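Local coordinates for protein S-adenosylmethionine:tRNA ribosyltransferase-isomerase (Thermus thermophilus, PDB 1WDI) that probably transfers and isomerises the ribose moiety of S-adenosylmethionine onto the 7-aminomethyl group of preQ1-modified tRNA, giving epoxyqueuosine in the queuosine pathway, at residues V45-P54 / L193-V202; V202-H210 / E231-A242. All blocks are in the same frame, centred on the assembly; numbering follows the deposited sequence.

Contact 1 (V45-P54 / L193-V202); sequences VRDLPEFLRP and LLERLREMGV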
loop_
_atom_site.group_PDB
_atom_site.type_symbol
_atom_site.label_atom_id
_atom_site.label_comp_id
_atom_site.label_asym_id
_atom_site.label_seq_id
_atom_site.Cartn_x
_atom_site.Cartn_y
_atom_site.Cartn_z
ATOM N N VAL A 45 12.361 -12.375 -8.167
ATOM C CA VAL A 45 11.055 -11.867 -8.559
ATOM C C VAL A 45 10.797 -12.097 -10.044
ATOM O O VAL A 45 9.670 -12.386 -10.448
ATOM C CB VAL A 45 10.930 -10.354 -8.243
ATOM C CG1 VAL A 45 9.626 -9.801 -8.812
ATOM C CG2 VAL A 45 10.985 -10.138 -6.733
ATOM N N ARG A 46 11.842 -11.988 -10.861
ATOM C CA ARG A 46 11.664 -12.189 -12.295
ATOM C C ARG A 46 11.169 -13.600 -12.629
ATOM O O ARG A 46 10.689 -13.849 -13.734
ATOM C CB ARG A 46 12.970 -11.904 -13.049
ATOM C CG ARG A 46 14.031 -12.982 -12.916
ATOM C CD ARG A 46 15.236 -12.666 -13.798
ATOM N NE ARG A 46 14.846 -12.304 -15.162
ATOM C CZ ARG A 46 14.361 -13.149 -16.068
ATOM N NH1 ARG A 46 14.194 -14.431 -15.775
ATOM N NH2 ARG A 46 14.042 -12.705 -17.280
ATOM N N ASP A 47 11.269 -14.523 -11.672
ATOM C CA ASP A 47 10.823 -15.897 -11.906
ATOM C C ASP A 47 9.349 -16.124 -11.614
ATOM O O ASP A 47 8.838 -17.232 -11.795
ATOM C CB ASP A 47 11.645 -16.875 -11.069
ATOM C CG ASP A 47 13.080 -16.931 -11.507
ATOM O OD1 ASP A 47 13.300 -17.061 -12.719
ATOM O OD2 ASP A 47 13.980 -16.847 -10.645
ATOM N N LEU A 48 8.667 -15.076 -11.170
ATOM C CA LEU A 48 7.247 -15.162 -10.847
ATOM C C LEU A 48 6.387 -15.883 -11.899
ATOM O O LEU A 48 5.526 -16.691 -11.546
ATOM C CB LEU A 48 6.693 -13.754 -10.588
ATOM C CG LEU A 48 5.223 -13.629 -10.170
ATOM C CD1 LEU A 48 4.977 -14.383 -8.860
ATOM C CD2 LEU A 48 4.870 -12.146 -10.016
ATOM N N PRO A 49 6.617 -15.619 -13.202
ATOM C CA PRO A 49 5.822 -16.276 -14.250
ATOM C C PRO A 49 5.800 -17.805 -14.142
ATOM O O PRO A 49 4.813 -18.452 -14.503
ATOM C CB PRO A 49 6.487 -15.793 -15.541
ATOM C CG PRO A 49 6.985 -14.431 -15.164
ATOM C CD PRO A 49 7.596 -14.696 -13.802
ATOM N N GLU A 50 6.894 -18.370 -13.641
ATOM C CA GLU A 50 7.011 -19.814 -13.460
ATOM C C GLU A 50 5.982 -20.358 -12.487
ATOM O O GLU A 50 5.552 -21.506 -12.602
ATOM C CB GLU A 50 8.386 -20.174 -12.898
ATOM C CG GLU A 50 9.501 -20.270 -13.902
ATOM C CD GLU A 50 10.824 -20.548 -13.220
ATOM O OE1 GLU A 50 10.832 -21.327 -12.241
ATOM O OE2 GLU A 50 11.851 -19.997 -13.664
ATOM N N PHE A 51 5.598 -19.537 -11.515
ATOM C CA PHE A 51 4.655 -19.976 -10.500
ATOM C C PHE A 51 3.220 -19.558 -10.723
ATOM O O PHE A 51 2.335 -19.929 -9.960
ATOM C CB PHE A 51 5.147 -19.521 -9.129
ATOM C CG PHE A 51 6.507 -20.056 -8.793
ATOM C CD1 PHE A 51 7.655 -19.371 -9.178
ATOM C CD2 PHE A 51 6.640 -21.293 -8.170
ATOM C CE1 PHE A 51 8.920 -19.912 -8.956
ATOM C CE2 PHE A 51 7.904 -21.844 -7.941
ATOM C CZ PHE A 51 9.045 -21.152 -8.337
ATOM N N LEU A 52 2.980 -18.790 -11.775
ATOM C CA LEU A 52 1.624 -18.377 -12.072
ATOM C C LEU A 52 1.170 -19.149 -13.298
ATOM O O LEU A 52 1.933 -19.943 -13.859
ATOM C CB LEU A 52 1.573 -16.876 -12.345
ATOM C CG LEU A 52 2.033 -15.979 -11.196
ATOM C CD1 LEU A 52 1.733 -14.528 -11.552
ATOM C CD2 LEU A 52 1.318 -16.370 -9.909
ATOM N N ARG A 53 -0.073 -18.941 -13.705
ATOM C CA ARG A 53 -0.567 -19.609 -14.897
ATOM C C ARG A 53 -1.645 -18.785 -15.578
ATOM O O ARG A 53 -2.265 -17.923 -14.960
ATOM C CB ARG A 53 -1.063 -21.020 -14.567
ATOM C CG ARG A 53 -2.016 -21.126 -13.410
ATOM C CD ARG A 53 -1.672 -22.355 -12.575
ATOM N NE ARG A 53 -2.664 -22.585 -11.534
ATOM C CZ ARG A 53 -2.488 -23.381 -10.487
ATOM N NH1 ARG A 53 -1.347 -24.038 -10.328
ATOM N NH2 ARG A 53 -3.460 -23.519 -9.596
ATOM N N PRO A 54 -1.856 -19.016 -16.882
ATOM C CA PRO A 54 -2.884 -18.242 -17.580
ATOM C C PRO A 54 -4.212 -18.307 -16.837
ATOM O O PRO A 54 -4.663 -19.381 -16.445
ATOM C CB PRO A 54 -2.931 -18.890 -18.970
ATOM C CG PRO A 54 -2.432 -20.291 -18.729
ATOM C CD PRO A 54 -1.305 -20.077 -17.745
ATOM N N LEU A 193 8.708 -7.424 -16.549
ATOM C CA LEU A 193 8.024 -8.488 -15.822
ATOM C C LEU A 193 6.529 -8.415 -16.083
ATOM O O LEU A 193 5.880 -9.431 -16.327
ATOM C CB LEU A 193 8.294 -8.368 -14.320
ATOM C CG LEU A 193 7.522 -9.332 -13.415
ATOM C CD1 LEU A 193 7.689 -10.762 -13.920
ATOM C CD2 LEU A 193 8.029 -9.191 -11.977
ATOM N N LEU A 194 5.982 -7.209 -16.027
ATOM C CA LEU A 194 4.561 -7.036 -16.275
ATOM C C LEU A 194 4.202 -7.544 -17.674
ATOM O O LEU A 194 3.232 -8.277 -17.839
ATOM C CB LEU A 194 4.165 -5.560 -16.111
ATOM C CG LEU A 194 4.169 -5.045 -14.660
ATOM C CD1 LEU A 194 3.841 -3.549 -14.617
ATOM C CD2 LEU A 194 3.141 -5.837 -13.839
ATOM N N GLU A 195 4.998 -7.182 -18.677
ATOM C CA GLU A 195 4.719 -7.624 -20.042
ATOM C C GLU A 195 4.790 -9.144 -20.164
ATOM O O GLU A 195 3.929 -9.762 -20.794
ATOM C CB GLU A 195 5.695 -6.978 -21.027
ATOM C CG GLU A 195 5.335 -7.197 -22.492
ATOM C CD GLU A 195 3.899 -6.792 -22.814
ATOM O OE1 GLU A 195 3.438 -5.745 -22.310
ATOM O OE2 GLU A 195 3.235 -7.517 -23.584
ATOM N N ARG A 196 5.811 -9.753 -19.564
ATOM C CA ARG A 196 5.935 -11.204 -19.620
ATOM C C ARG A 196 4.677 -11.841 -19.028
ATOM O O ARG A 196 4.181 -12.845 -19.538
ATOM C CB ARG A 196 7.180 -11.664 -18.849
ATOM C CG ARG A 196 8.504 -11.263 -19.514
ATOM C CD ARG A 196 9.691 -11.546 -18.600
ATOM N NE ARG A 196 9.768 -12.958 -18.244
ATOM C CZ ARG A 196 10.192 -13.413 -17.069
ATOM N NH1 ARG A 196 10.581 -12.559 -16.125
ATOM N NH2 ARG A 196 10.218 -14.723 -16.839
ATOM N N LEU A 197 4.158 -11.253 -17.952
ATOM C CA LEU A 197 2.948 -11.778 -17.322
ATOM C C LEU A 197 1.752 -11.657 -18.275
ATOM O O LEU A 197 0.937 -12.576 -18.379
ATOM C CB LEU A 197 2.675 -11.032 -16.005
ATOM C CG LEU A 197 3.673 -11.338 -14.875
ATOM C CD1 LEU A 197 3.530 -10.340 -13.728
ATOM C CD2 LEU A 197 3.439 -12.762 -14.390
ATOM N N ARG A 198 1.649 -10.528 -18.971
ATOM C CA ARG A 198 0.555 -10.332 -19.923
ATOM C C ARG A 198 0.669 -11.395 -21.005
ATOM O O ARG A 198 -0.310 -12.045 -21.373
ATOM C CB ARG A 198 0.636 -8.952 -20.595
ATOM C CG ARG A 198 0.617 -7.761 -19.656
ATOM C CD ARG A 198 0.301 -6.472 -20.420
ATOM N NE ARG A 198 0.283 -5.305 -19.541
ATOM C CZ ARG A 198 1.359 -4.600 -19.200
ATOM N NH1 ARG A 198 2.558 -4.932 -19.668
ATOM N NH2 ARG A 198 1.236 -3.563 -18.381
ATOM N N GLU A 199 1.884 -11.575 -21.507
ATOM C CA GLU A 199 2.131 -12.550 -22.557
ATOM C C GLU A 199 1.740 -13.975 -22.181
ATOM O O GLU A 199 1.456 -14.793 -23.057
ATOM C CB GLU A 199 3.595 -12.476 -22.994
ATOM C CG GLU A 199 3.853 -11.321 -23.959
ATOM C CD GLU A 199 5.322 -11.132 -24.288
ATOM O OE1 GLU A 199 6.028 -12.142 -24.479
ATOM O OE2 GLU A 199 5.765 -9.968 -24.366
ATOM N N MET A 200 1.711 -14.290 -20.890
ATOM C CA MET A 200 1.311 -15.639 -20.509
ATOM C C MET A 200 -0.140 -15.698 -20.033
ATOM O O MET A 200 -0.562 -16.671 -19.417
ATOM C CB MET A 200 2.244 -16.216 -19.443
ATOM C CG MET A 200 2.235 -15.501 -18.113
ATOM S SD MET A 200 3.162 -16.488 -16.942
ATOM C CE MET A 200 2.011 -17.830 -16.672
ATOM N N GLY A 201 -0.899 -14.648 -20.322
ATOM C CA GLY A 201 -2.303 -14.633 -19.946
ATOM C C GLY A 201 -2.645 -14.337 -18.497
ATOM O O GLY A 201 -3.732 -14.684 -18.045
ATOM N N VAL A 202 -1.737 -13.704 -17.764
ATOM C CA VAL A 202 -2.011 -13.366 -16.371
ATOM C C VAL A 202 -2.689 -12.004 -16.338
ATOM O O VAL A 202 -2.174 -11.031 -16.881
ATOM C CB VAL A 202 -0.714 -13.314 -15.522
ATOM C CG1 VAL A 202 -1.014 -12.743 -14.135
ATOM C CG2 VAL A 202 -0.138 -14.720 -15.383
#

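Contact 2 (V202-H210 / E231-A242); sequences VELRFLTLH and EPYAIPEEVAEA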
loop_
_atom_site.group_PDB
_atom_site.type_symbol
_atom_site.label_atom_id
_atom_site.label_comp_id
_atom_site.label_asym_id
_atom_site.label_seq_id
_atom_site.Cartn_x
_atom_site.Cartn_y
_atom_site.Cartn_z
ATOM N N VAL A 202 -1.737 -13.704 -17.764
ATOM C CA VAL A 202 -2.011 -13.366 -16.371
ATOM C C VAL A 202 -2.689 -12.004 -16.338
ATOM O O VAL A 202 -2.174 -11.031 -16.881
ATOM C CB VAL A 202 -0.714 -13.314 -15.522
ATOM C CG1 VAL A 202 -1.014 -12.743 -14.135
ATOM C CG2 VAL A 202 -0.138 -14.720 -15.383
ATOM N N GLU A 203 -3.855 -11.941 -15.712
ATOM C CA GLU A 203 -4.574 -10.682 -15.632
ATOM C C GLU A 203 -3.846 -9.737 -14.694
ATOM O O GLU A 203 -3.324 -10.153 -13.658
ATOM C CB GLU A 203 -6.000 -10.911 -15.129
ATOM C CG GLU A 203 -6.865 -11.714 -16.070
ATOM C CD GLU A 203 -8.322 -11.723 -15.656
ATOM O OE1 GLU A 203 -8.787 -10.700 -15.114
ATOM O OE2 GLU A 203 -9.005 -12.742 -15.889
ATOM N N LEU A 204 -3.802 -8.466 -15.073
ATOM C CA LEU A 204 -3.149 -7.450 -14.266
ATOM C C LEU A 204 -4.239 -6.444 -13.904
ATOM O O LEU A 204 -4.653 -5.641 -14.740
ATOM C CB LEU A 204 -2.033 -6.780 -15.075
ATOM C CG LEU A 204 -0.967 -7.729 -15.653
ATOM C CD1 LEU A 204 0.034 -6.925 -16.470
ATOM C CD2 LEU A 204 -0.245 -8.479 -14.529
ATOM N N ARG A 205 -4.717 -6.509 -12.664
ATOM C CA ARG A 205 -5.788 -5.623 -12.206
ATOM C C ARG A 205 -5.307 -4.676 -11.114
ATOM O O ARG A 205 -4.524 -5.071 -10.246
ATOM C CB ARG A 205 -6.954 -6.459 -11.675
ATOM C CG ARG A 205 -7.467 -7.512 -12.642
ATOM C CD ARG A 205 -8.158 -6.891 -13.850
ATOM N NE ARG A 205 -8.728 -7.921 -14.711
ATOM C CZ ARG A 205 -9.569 -7.678 -15.708
ATOM N NH1 ARG A 205 -9.942 -6.432 -15.973
ATOM N NH2 ARG A 205 -10.039 -8.682 -16.434
ATOM N N PHE A 206 -5.790 -3.433 -11.144
ATOM C CA PHE A 206 -5.376 -2.441 -10.159
ATOM C C PHE A 206 -6.513 -1.778 -9.372
ATOM O O PHE A 206 -7.455 -1.230 -9.956
ATOM C CB PHE A 206 -4.561 -1.329 -10.839
ATOM C CG PHE A 206 -3.320 -1.815 -11.548
ATOM C CD1 PHE A 206 -3.411 -2.535 -12.738
ATOM C CD2 PHE A 206 -2.060 -1.537 -11.032
ATOM C CE1 PHE A 206 -2.265 -2.969 -13.403
ATOM C CE2 PHE A 206 -0.903 -1.966 -11.689
ATOM C CZ PHE A 206 -1.007 -2.684 -12.877
ATOM N N LEU A 207 -6.431 -1.837 -8.045
ATOM C CA LEU A 207 -7.423 -1.160 -7.217
ATOM C C LEU A 207 -6.715 0.101 -6.723
ATOM O O LEU A 207 -5.497 0.243 -6.888
ATOM C CB LEU A 207 -7.889 -2.037 -6.048
ATOM C CG LEU A 207 -6.885 -2.714 -5.111
ATOM C CD1 LEU A 207 -6.283 -1.706 -4.146
ATOM C CD2 LEU A 207 -7.613 -3.807 -4.348
ATOM N N THR A 208 -7.465 1.010 -6.116
ATOM C CA THR A 208 -6.892 2.270 -5.664
ATOM C C THR A 208 -6.809 2.490 -4.160
ATOM O O THR A 208 -7.783 2.302 -3.439
ATOM C CB THR A 208 -7.690 3.457 -6.250
ATOM O OG1 THR A 208 -7.827 3.296 -7.667
ATOM C CG2 THR A 208 -6.987 4.761 -5.960
ATOM N N LEU A 209 -5.634 2.900 -3.695
ATOM C CA LEU A 209 -5.442 3.221 -2.289
ATOM C C LEU A 209 -5.459 4.750 -2.244
ATOM O O LEU A 209 -4.668 5.395 -2.930
ATOM C CB LEU A 209 -4.086 2.717 -1.780
ATOM C CG LEU A 209 -3.721 3.212 -0.374
ATOM C CD1 LEU A 209 -4.722 2.665 0.637
ATOM C CD2 LEU A 209 -2.310 2.786 -0.011
ATOM N N HIS A 210 -6.366 5.333 -1.469
ATOM C CA HIS A 210 -6.426 6.791 -1.377
ATOM C C HIS A 210 -5.390 7.309 -0.385
ATOM O O HIS A 210 -5.322 6.835 0.744
ATOM C CB HIS A 210 -7.817 7.261 -0.932
ATOM C CG HIS A 210 -8.904 6.954 -1.913
ATOM N ND1 HIS A 210 -8.772 7.177 -3.266
ATOM C CD2 HIS A 210 -10.157 6.475 -1.732
ATOM C CE1 HIS A 210 -9.896 6.851 -3.878
ATOM N NE2 HIS A 210 -10.753 6.422 -2.969
ATOM N N GLU A 231 -7.639 2.373 6.341
ATOM C CA GLU A 231 -7.171 2.380 4.962
ATOM C C GLU A 231 -8.311 2.670 3.988
ATOM O O GLU A 231 -9.172 1.821 3.761
ATOM C CB GLU A 231 -6.534 1.027 4.620
ATOM C CG GLU A 231 -6.049 0.892 3.178
ATOM C CD GLU A 231 -5.501 -0.496 2.868
ATOM O OE1 GLU A 231 -4.603 -0.960 3.605
ATOM O OE2 GLU A 231 -5.963 -1.120 1.887
ATOM N N PRO A 232 -8.340 3.884 3.418
ATOM C CA PRO A 232 -9.386 4.262 2.464
ATOM C C PRO A 232 -8.966 3.775 1.078
ATOM O O PRO A 232 -7.835 3.997 0.658
ATOM C CB PRO A 232 -9.417 5.782 2.578
ATOM C CG PRO A 232 -7.970 6.114 2.797
ATOM C CD PRO A 232 -7.521 5.054 3.794
ATOM N N TYR A 233 -9.874 3.114 0.368
ATOM C CA TYR A 233 -9.550 2.582 -0.951
ATOM C C TYR A 233 -10.743 2.622 -1.893
ATOM O O TYR A 233 -11.872 2.880 -1.484
ATOM C CB TYR A 233 -9.092 1.126 -0.813
ATOM C CG TYR A 233 -10.178 0.238 -0.244
ATOM C CD1 TYR A 233 -11.196 -0.266 -1.058
ATOM C CD2 TYR A 233 -10.230 -0.038 1.122
ATOM C CE1 TYR A 233 -12.243 -1.022 -0.524
ATOM C CE2 TYR A 233 -11.264 -0.789 1.667
ATOM C CZ TYR A 233 -12.269 -1.279 0.840
ATOM O OH TYR A 233 -13.293 -2.025 1.381
ATOM N N ALA A 234 -10.480 2.341 -3.162
ATOM C CA ALA A 234 -11.532 2.310 -4.163
ATOM C C ALA A 234 -11.255 1.146 -5.095
ATOM O O ALA A 234 -10.131 0.965 -5.557
ATOM C CB ALA A 234 -11.573 3.623 -4.946
ATOM N N ILE A 235 -12.278 0.342 -5.349
ATOM C CA ILE A 235 -12.134 -0.789 -6.245
ATOM C C ILE A 235 -12.936 -0.537 -7.516
ATOM O O ILE A 235 -14.164 -0.461 -7.482
ATOM C CB ILE A 235 -12.630 -2.089 -5.597
ATOM C CG1 ILE A 235 -11.829 -2.376 -4.323
ATOM C CG2 ILE A 235 -12.503 -3.236 -6.594
ATOM C CD1 ILE A 235 -12.223 -3.649 -3.638
ATOM N N PRO A 236 -12.244 -0.392 -8.656
ATOM C CA PRO A 236 -12.900 -0.153 -9.944
ATOM C C PRO A 236 -13.895 -1.261 -10.262
ATOM O O PRO A 236 -13.696 -2.423 -9.883
ATOM C CB PRO A 236 -11.730 -0.137 -10.929
ATOM C CG PRO A 236 -10.610 0.416 -10.102
ATOM C CD PRO A 236 -10.777 -0.340 -8.799
ATOM N N GLU A 237 -14.962 -0.904 -10.965
ATOM C CA GLU A 237 -15.985 -1.873 -11.337
ATOM C C GLU A 237 -15.412 -3.060 -12.104
ATOM O O GLU A 237 -15.790 -4.204 -11.855
ATOM C CB GLU A 237 -17.055 -1.197 -12.190
ATOM C CG GLU A 237 -17.730 -0.018 -11.521
ATOM C CD GLU A 237 -18.465 0.848 -12.518
ATOM O OE1 GLU A 237 -19.484 0.386 -13.079
ATOM O OE2 GLU A 237 -18.013 1.984 -12.752
ATOM N N GLU A 238 -14.513 -2.790 -13.047
ATOM C CA GLU A 238 -13.910 -3.860 -13.844
ATOM C C GLU A 238 -13.090 -4.812 -12.974
ATOM O O GLU A 238 -13.008 -6.005 -13.257
ATOM C CB GLU A 238 -13.015 -3.270 -14.946
ATOM C CG GLU A 238 -11.793 -2.534 -14.422
ATOM C CD GLU A 238 -11.070 -1.733 -15.497
ATOM O OE1 GLU A 238 -10.503 -2.341 -16.437
ATOM O OE2 GLU A 238 -11.069 -0.487 -15.397
ATOM N N VAL A 239 -12.476 -4.279 -11.922
ATOM C CA VAL A 239 -11.668 -5.097 -11.021
ATOM C C VAL A 239 -12.560 -5.991 -10.167
ATOM O O VAL A 239 -12.326 -7.195 -10.055
ATOM C CB VAL A 239 -10.785 -4.216 -10.099
ATOM C CG1 VAL A 239 -10.060 -5.083 -9.078
ATOM C CG2 VAL A 239 -9.776 -3.446 -10.941
ATOM N N ALA A 240 -13.589 -5.404 -9.566
ATOM C CA ALA A 240 -14.507 -6.180 -8.741
ATOM C C ALA A 240 -15.102 -7.281 -9.610
ATOM O O ALA A 240 -15.179 -8.438 -9.205
ATOM C CB ALA A 240 -15.615 -5.289 -8.196
ATOM N N GLU A 241 -15.508 -6.915 -10.821
ATOM C CA GLU A 241 -16.099 -7.884 -11.735
ATOM C C GLU A 241 -15.118 -8.998 -12.114
ATOM O O GLU A 241 -15.494 -10.172 -12.178
ATOM C CB GLU A 241 -16.613 -7.171 -12.994
ATOM C CG GLU A 241 -17.190 -8.099 -14.048
ATOM C CD GLU A 241 -17.884 -7.347 -15.164
ATOM O OE1 GLU A 241 -17.412 -6.252 -15.532
ATOM O OE2 GLU A 241 -18.899 -7.855 -15.684
ATOM N N ALA A 242 -13.863 -8.634 -12.352
ATOM C CA ALA A 242 -12.847 -9.618 -12.731
ATOM C C ALA A 242 -12.518 -10.588 -11.591
ATOM O O ALA A 242 -12.282 -11.777 -11.822
ATOM C CB ALA A 242 -11.575 -8.907 -13.191
HETATM O O HOH W 1 -11.314 -12.373 -14.304
HETATM O O HOH W 2 -8.718 -3.986 -15.384
#

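Contact 1 (V45-P54 / L193-V202)
R196 reaches across to the backbone carbonyl of R46: NH1 lies 2.7 Å from R46 O, in the carbonyl plane on a lone pair, and NH2 adds a weak bond to the same oxygen. The R196 guanidinium is also sandwiched. On one face the R46 guanidinium lies nearly parallel to it, planes 9° apart and centres 4.3 Å apart, the bend in the R46 chain at chi3 (-48°) turning its guanidinium onto that of R196; on the opposite face sits P49 CG, 3.7 Å from R196 NH2. The apolar side of the contact is a row along helix 191-199. V45 CG1 meets L193 CD2 at 3.6 Å, the P49 ring rests on L193 CD1 and L197 CD2, and L52 CD1 touches L197 CD2 at 3.8 Å. The helix ends in a Schellman motif with G201, at positive phi, as its C-prime residue: V202 N bonds to L197 O and G201 N to R198 O. Beside this turn a chi1 of 64° carries M200 SD to 3.7 Å from P49 CB, and the bend at chi3 turns M200 CE to 3.5 Å from L52 O. P54 CB packs on M200 O at 3.3 Å, while G201 pairs through its backbone with G55.

Contact 2 (V202-H210 / E231-A242)
E203 OE1 is gripped side-on by R205, with NE at 2.8 Å and NH2 at 2.7 Å, both bonds lying in the guanidinium plane. NE uses the anti lone pair of OE1, whereas NH2 comes from above the carboxylate plane. The bend at chi2 (-69°) folds R205 back toward E203, and the guanidinium held there presents one face to A242 CB, 3.4 Å from R205 CZ. Two waters carry polar links across to helix 237-248: one donates to both E203 OE2 and A242 O, the other accepts from R205 NH1 and donates to E238 OE1. E203 OE2 has a further salt-bridge partner in R251.

Farther along, strands 203-211 and 231-235 pair antiparallel within the large mixed sheet. T208 and A234 form a hydrogen-bonded pair, with T208 N to A234 O and A234 N to T208 O both 2.7 Å; L209 and Y233 are the next, non-hydrogen-bonded pair, and H210 N bonds to P232 O. P236, the N-cap residue, then turns the chain into the helix, where V239 CG2 packs 3.4 Å from F206 O.

On the face carrying L209 and Y233, the side chains of L209 and E231 cross at about a right angle, with L209 CD1 3.4 Å from E231 CG, and helix 258-266 covers these residues; Y233 OH bonds there to S266. On the T208 and A234 face, the H210 ring brings NE2 to 3.5 Å from A234 CB. This nitrogen is buried without a polar partner in the model.

In the fold
Contacts 1 and 2 follow in series along the chain, their centres about 19 Å apart, and share V202, where the turn ending helix 191-199 passes into strand 203-211. They also touch directly: L204 on that strand meets the helix of contact 1, with R198 CG 3.3 Å from L204 CD1 and L194 O 3.7 Å from the same methyl. Strand 57-73, parallel to 203-211, bridges the two, since L58 packs against L197 and V202 and its backbone bonds to E203 and R205. Helices 191-199 and 237-248 are thus both tied to the start of strand 203-211, the first through L204 and the second through E203 and R205. No ligand marks an active site at either contact.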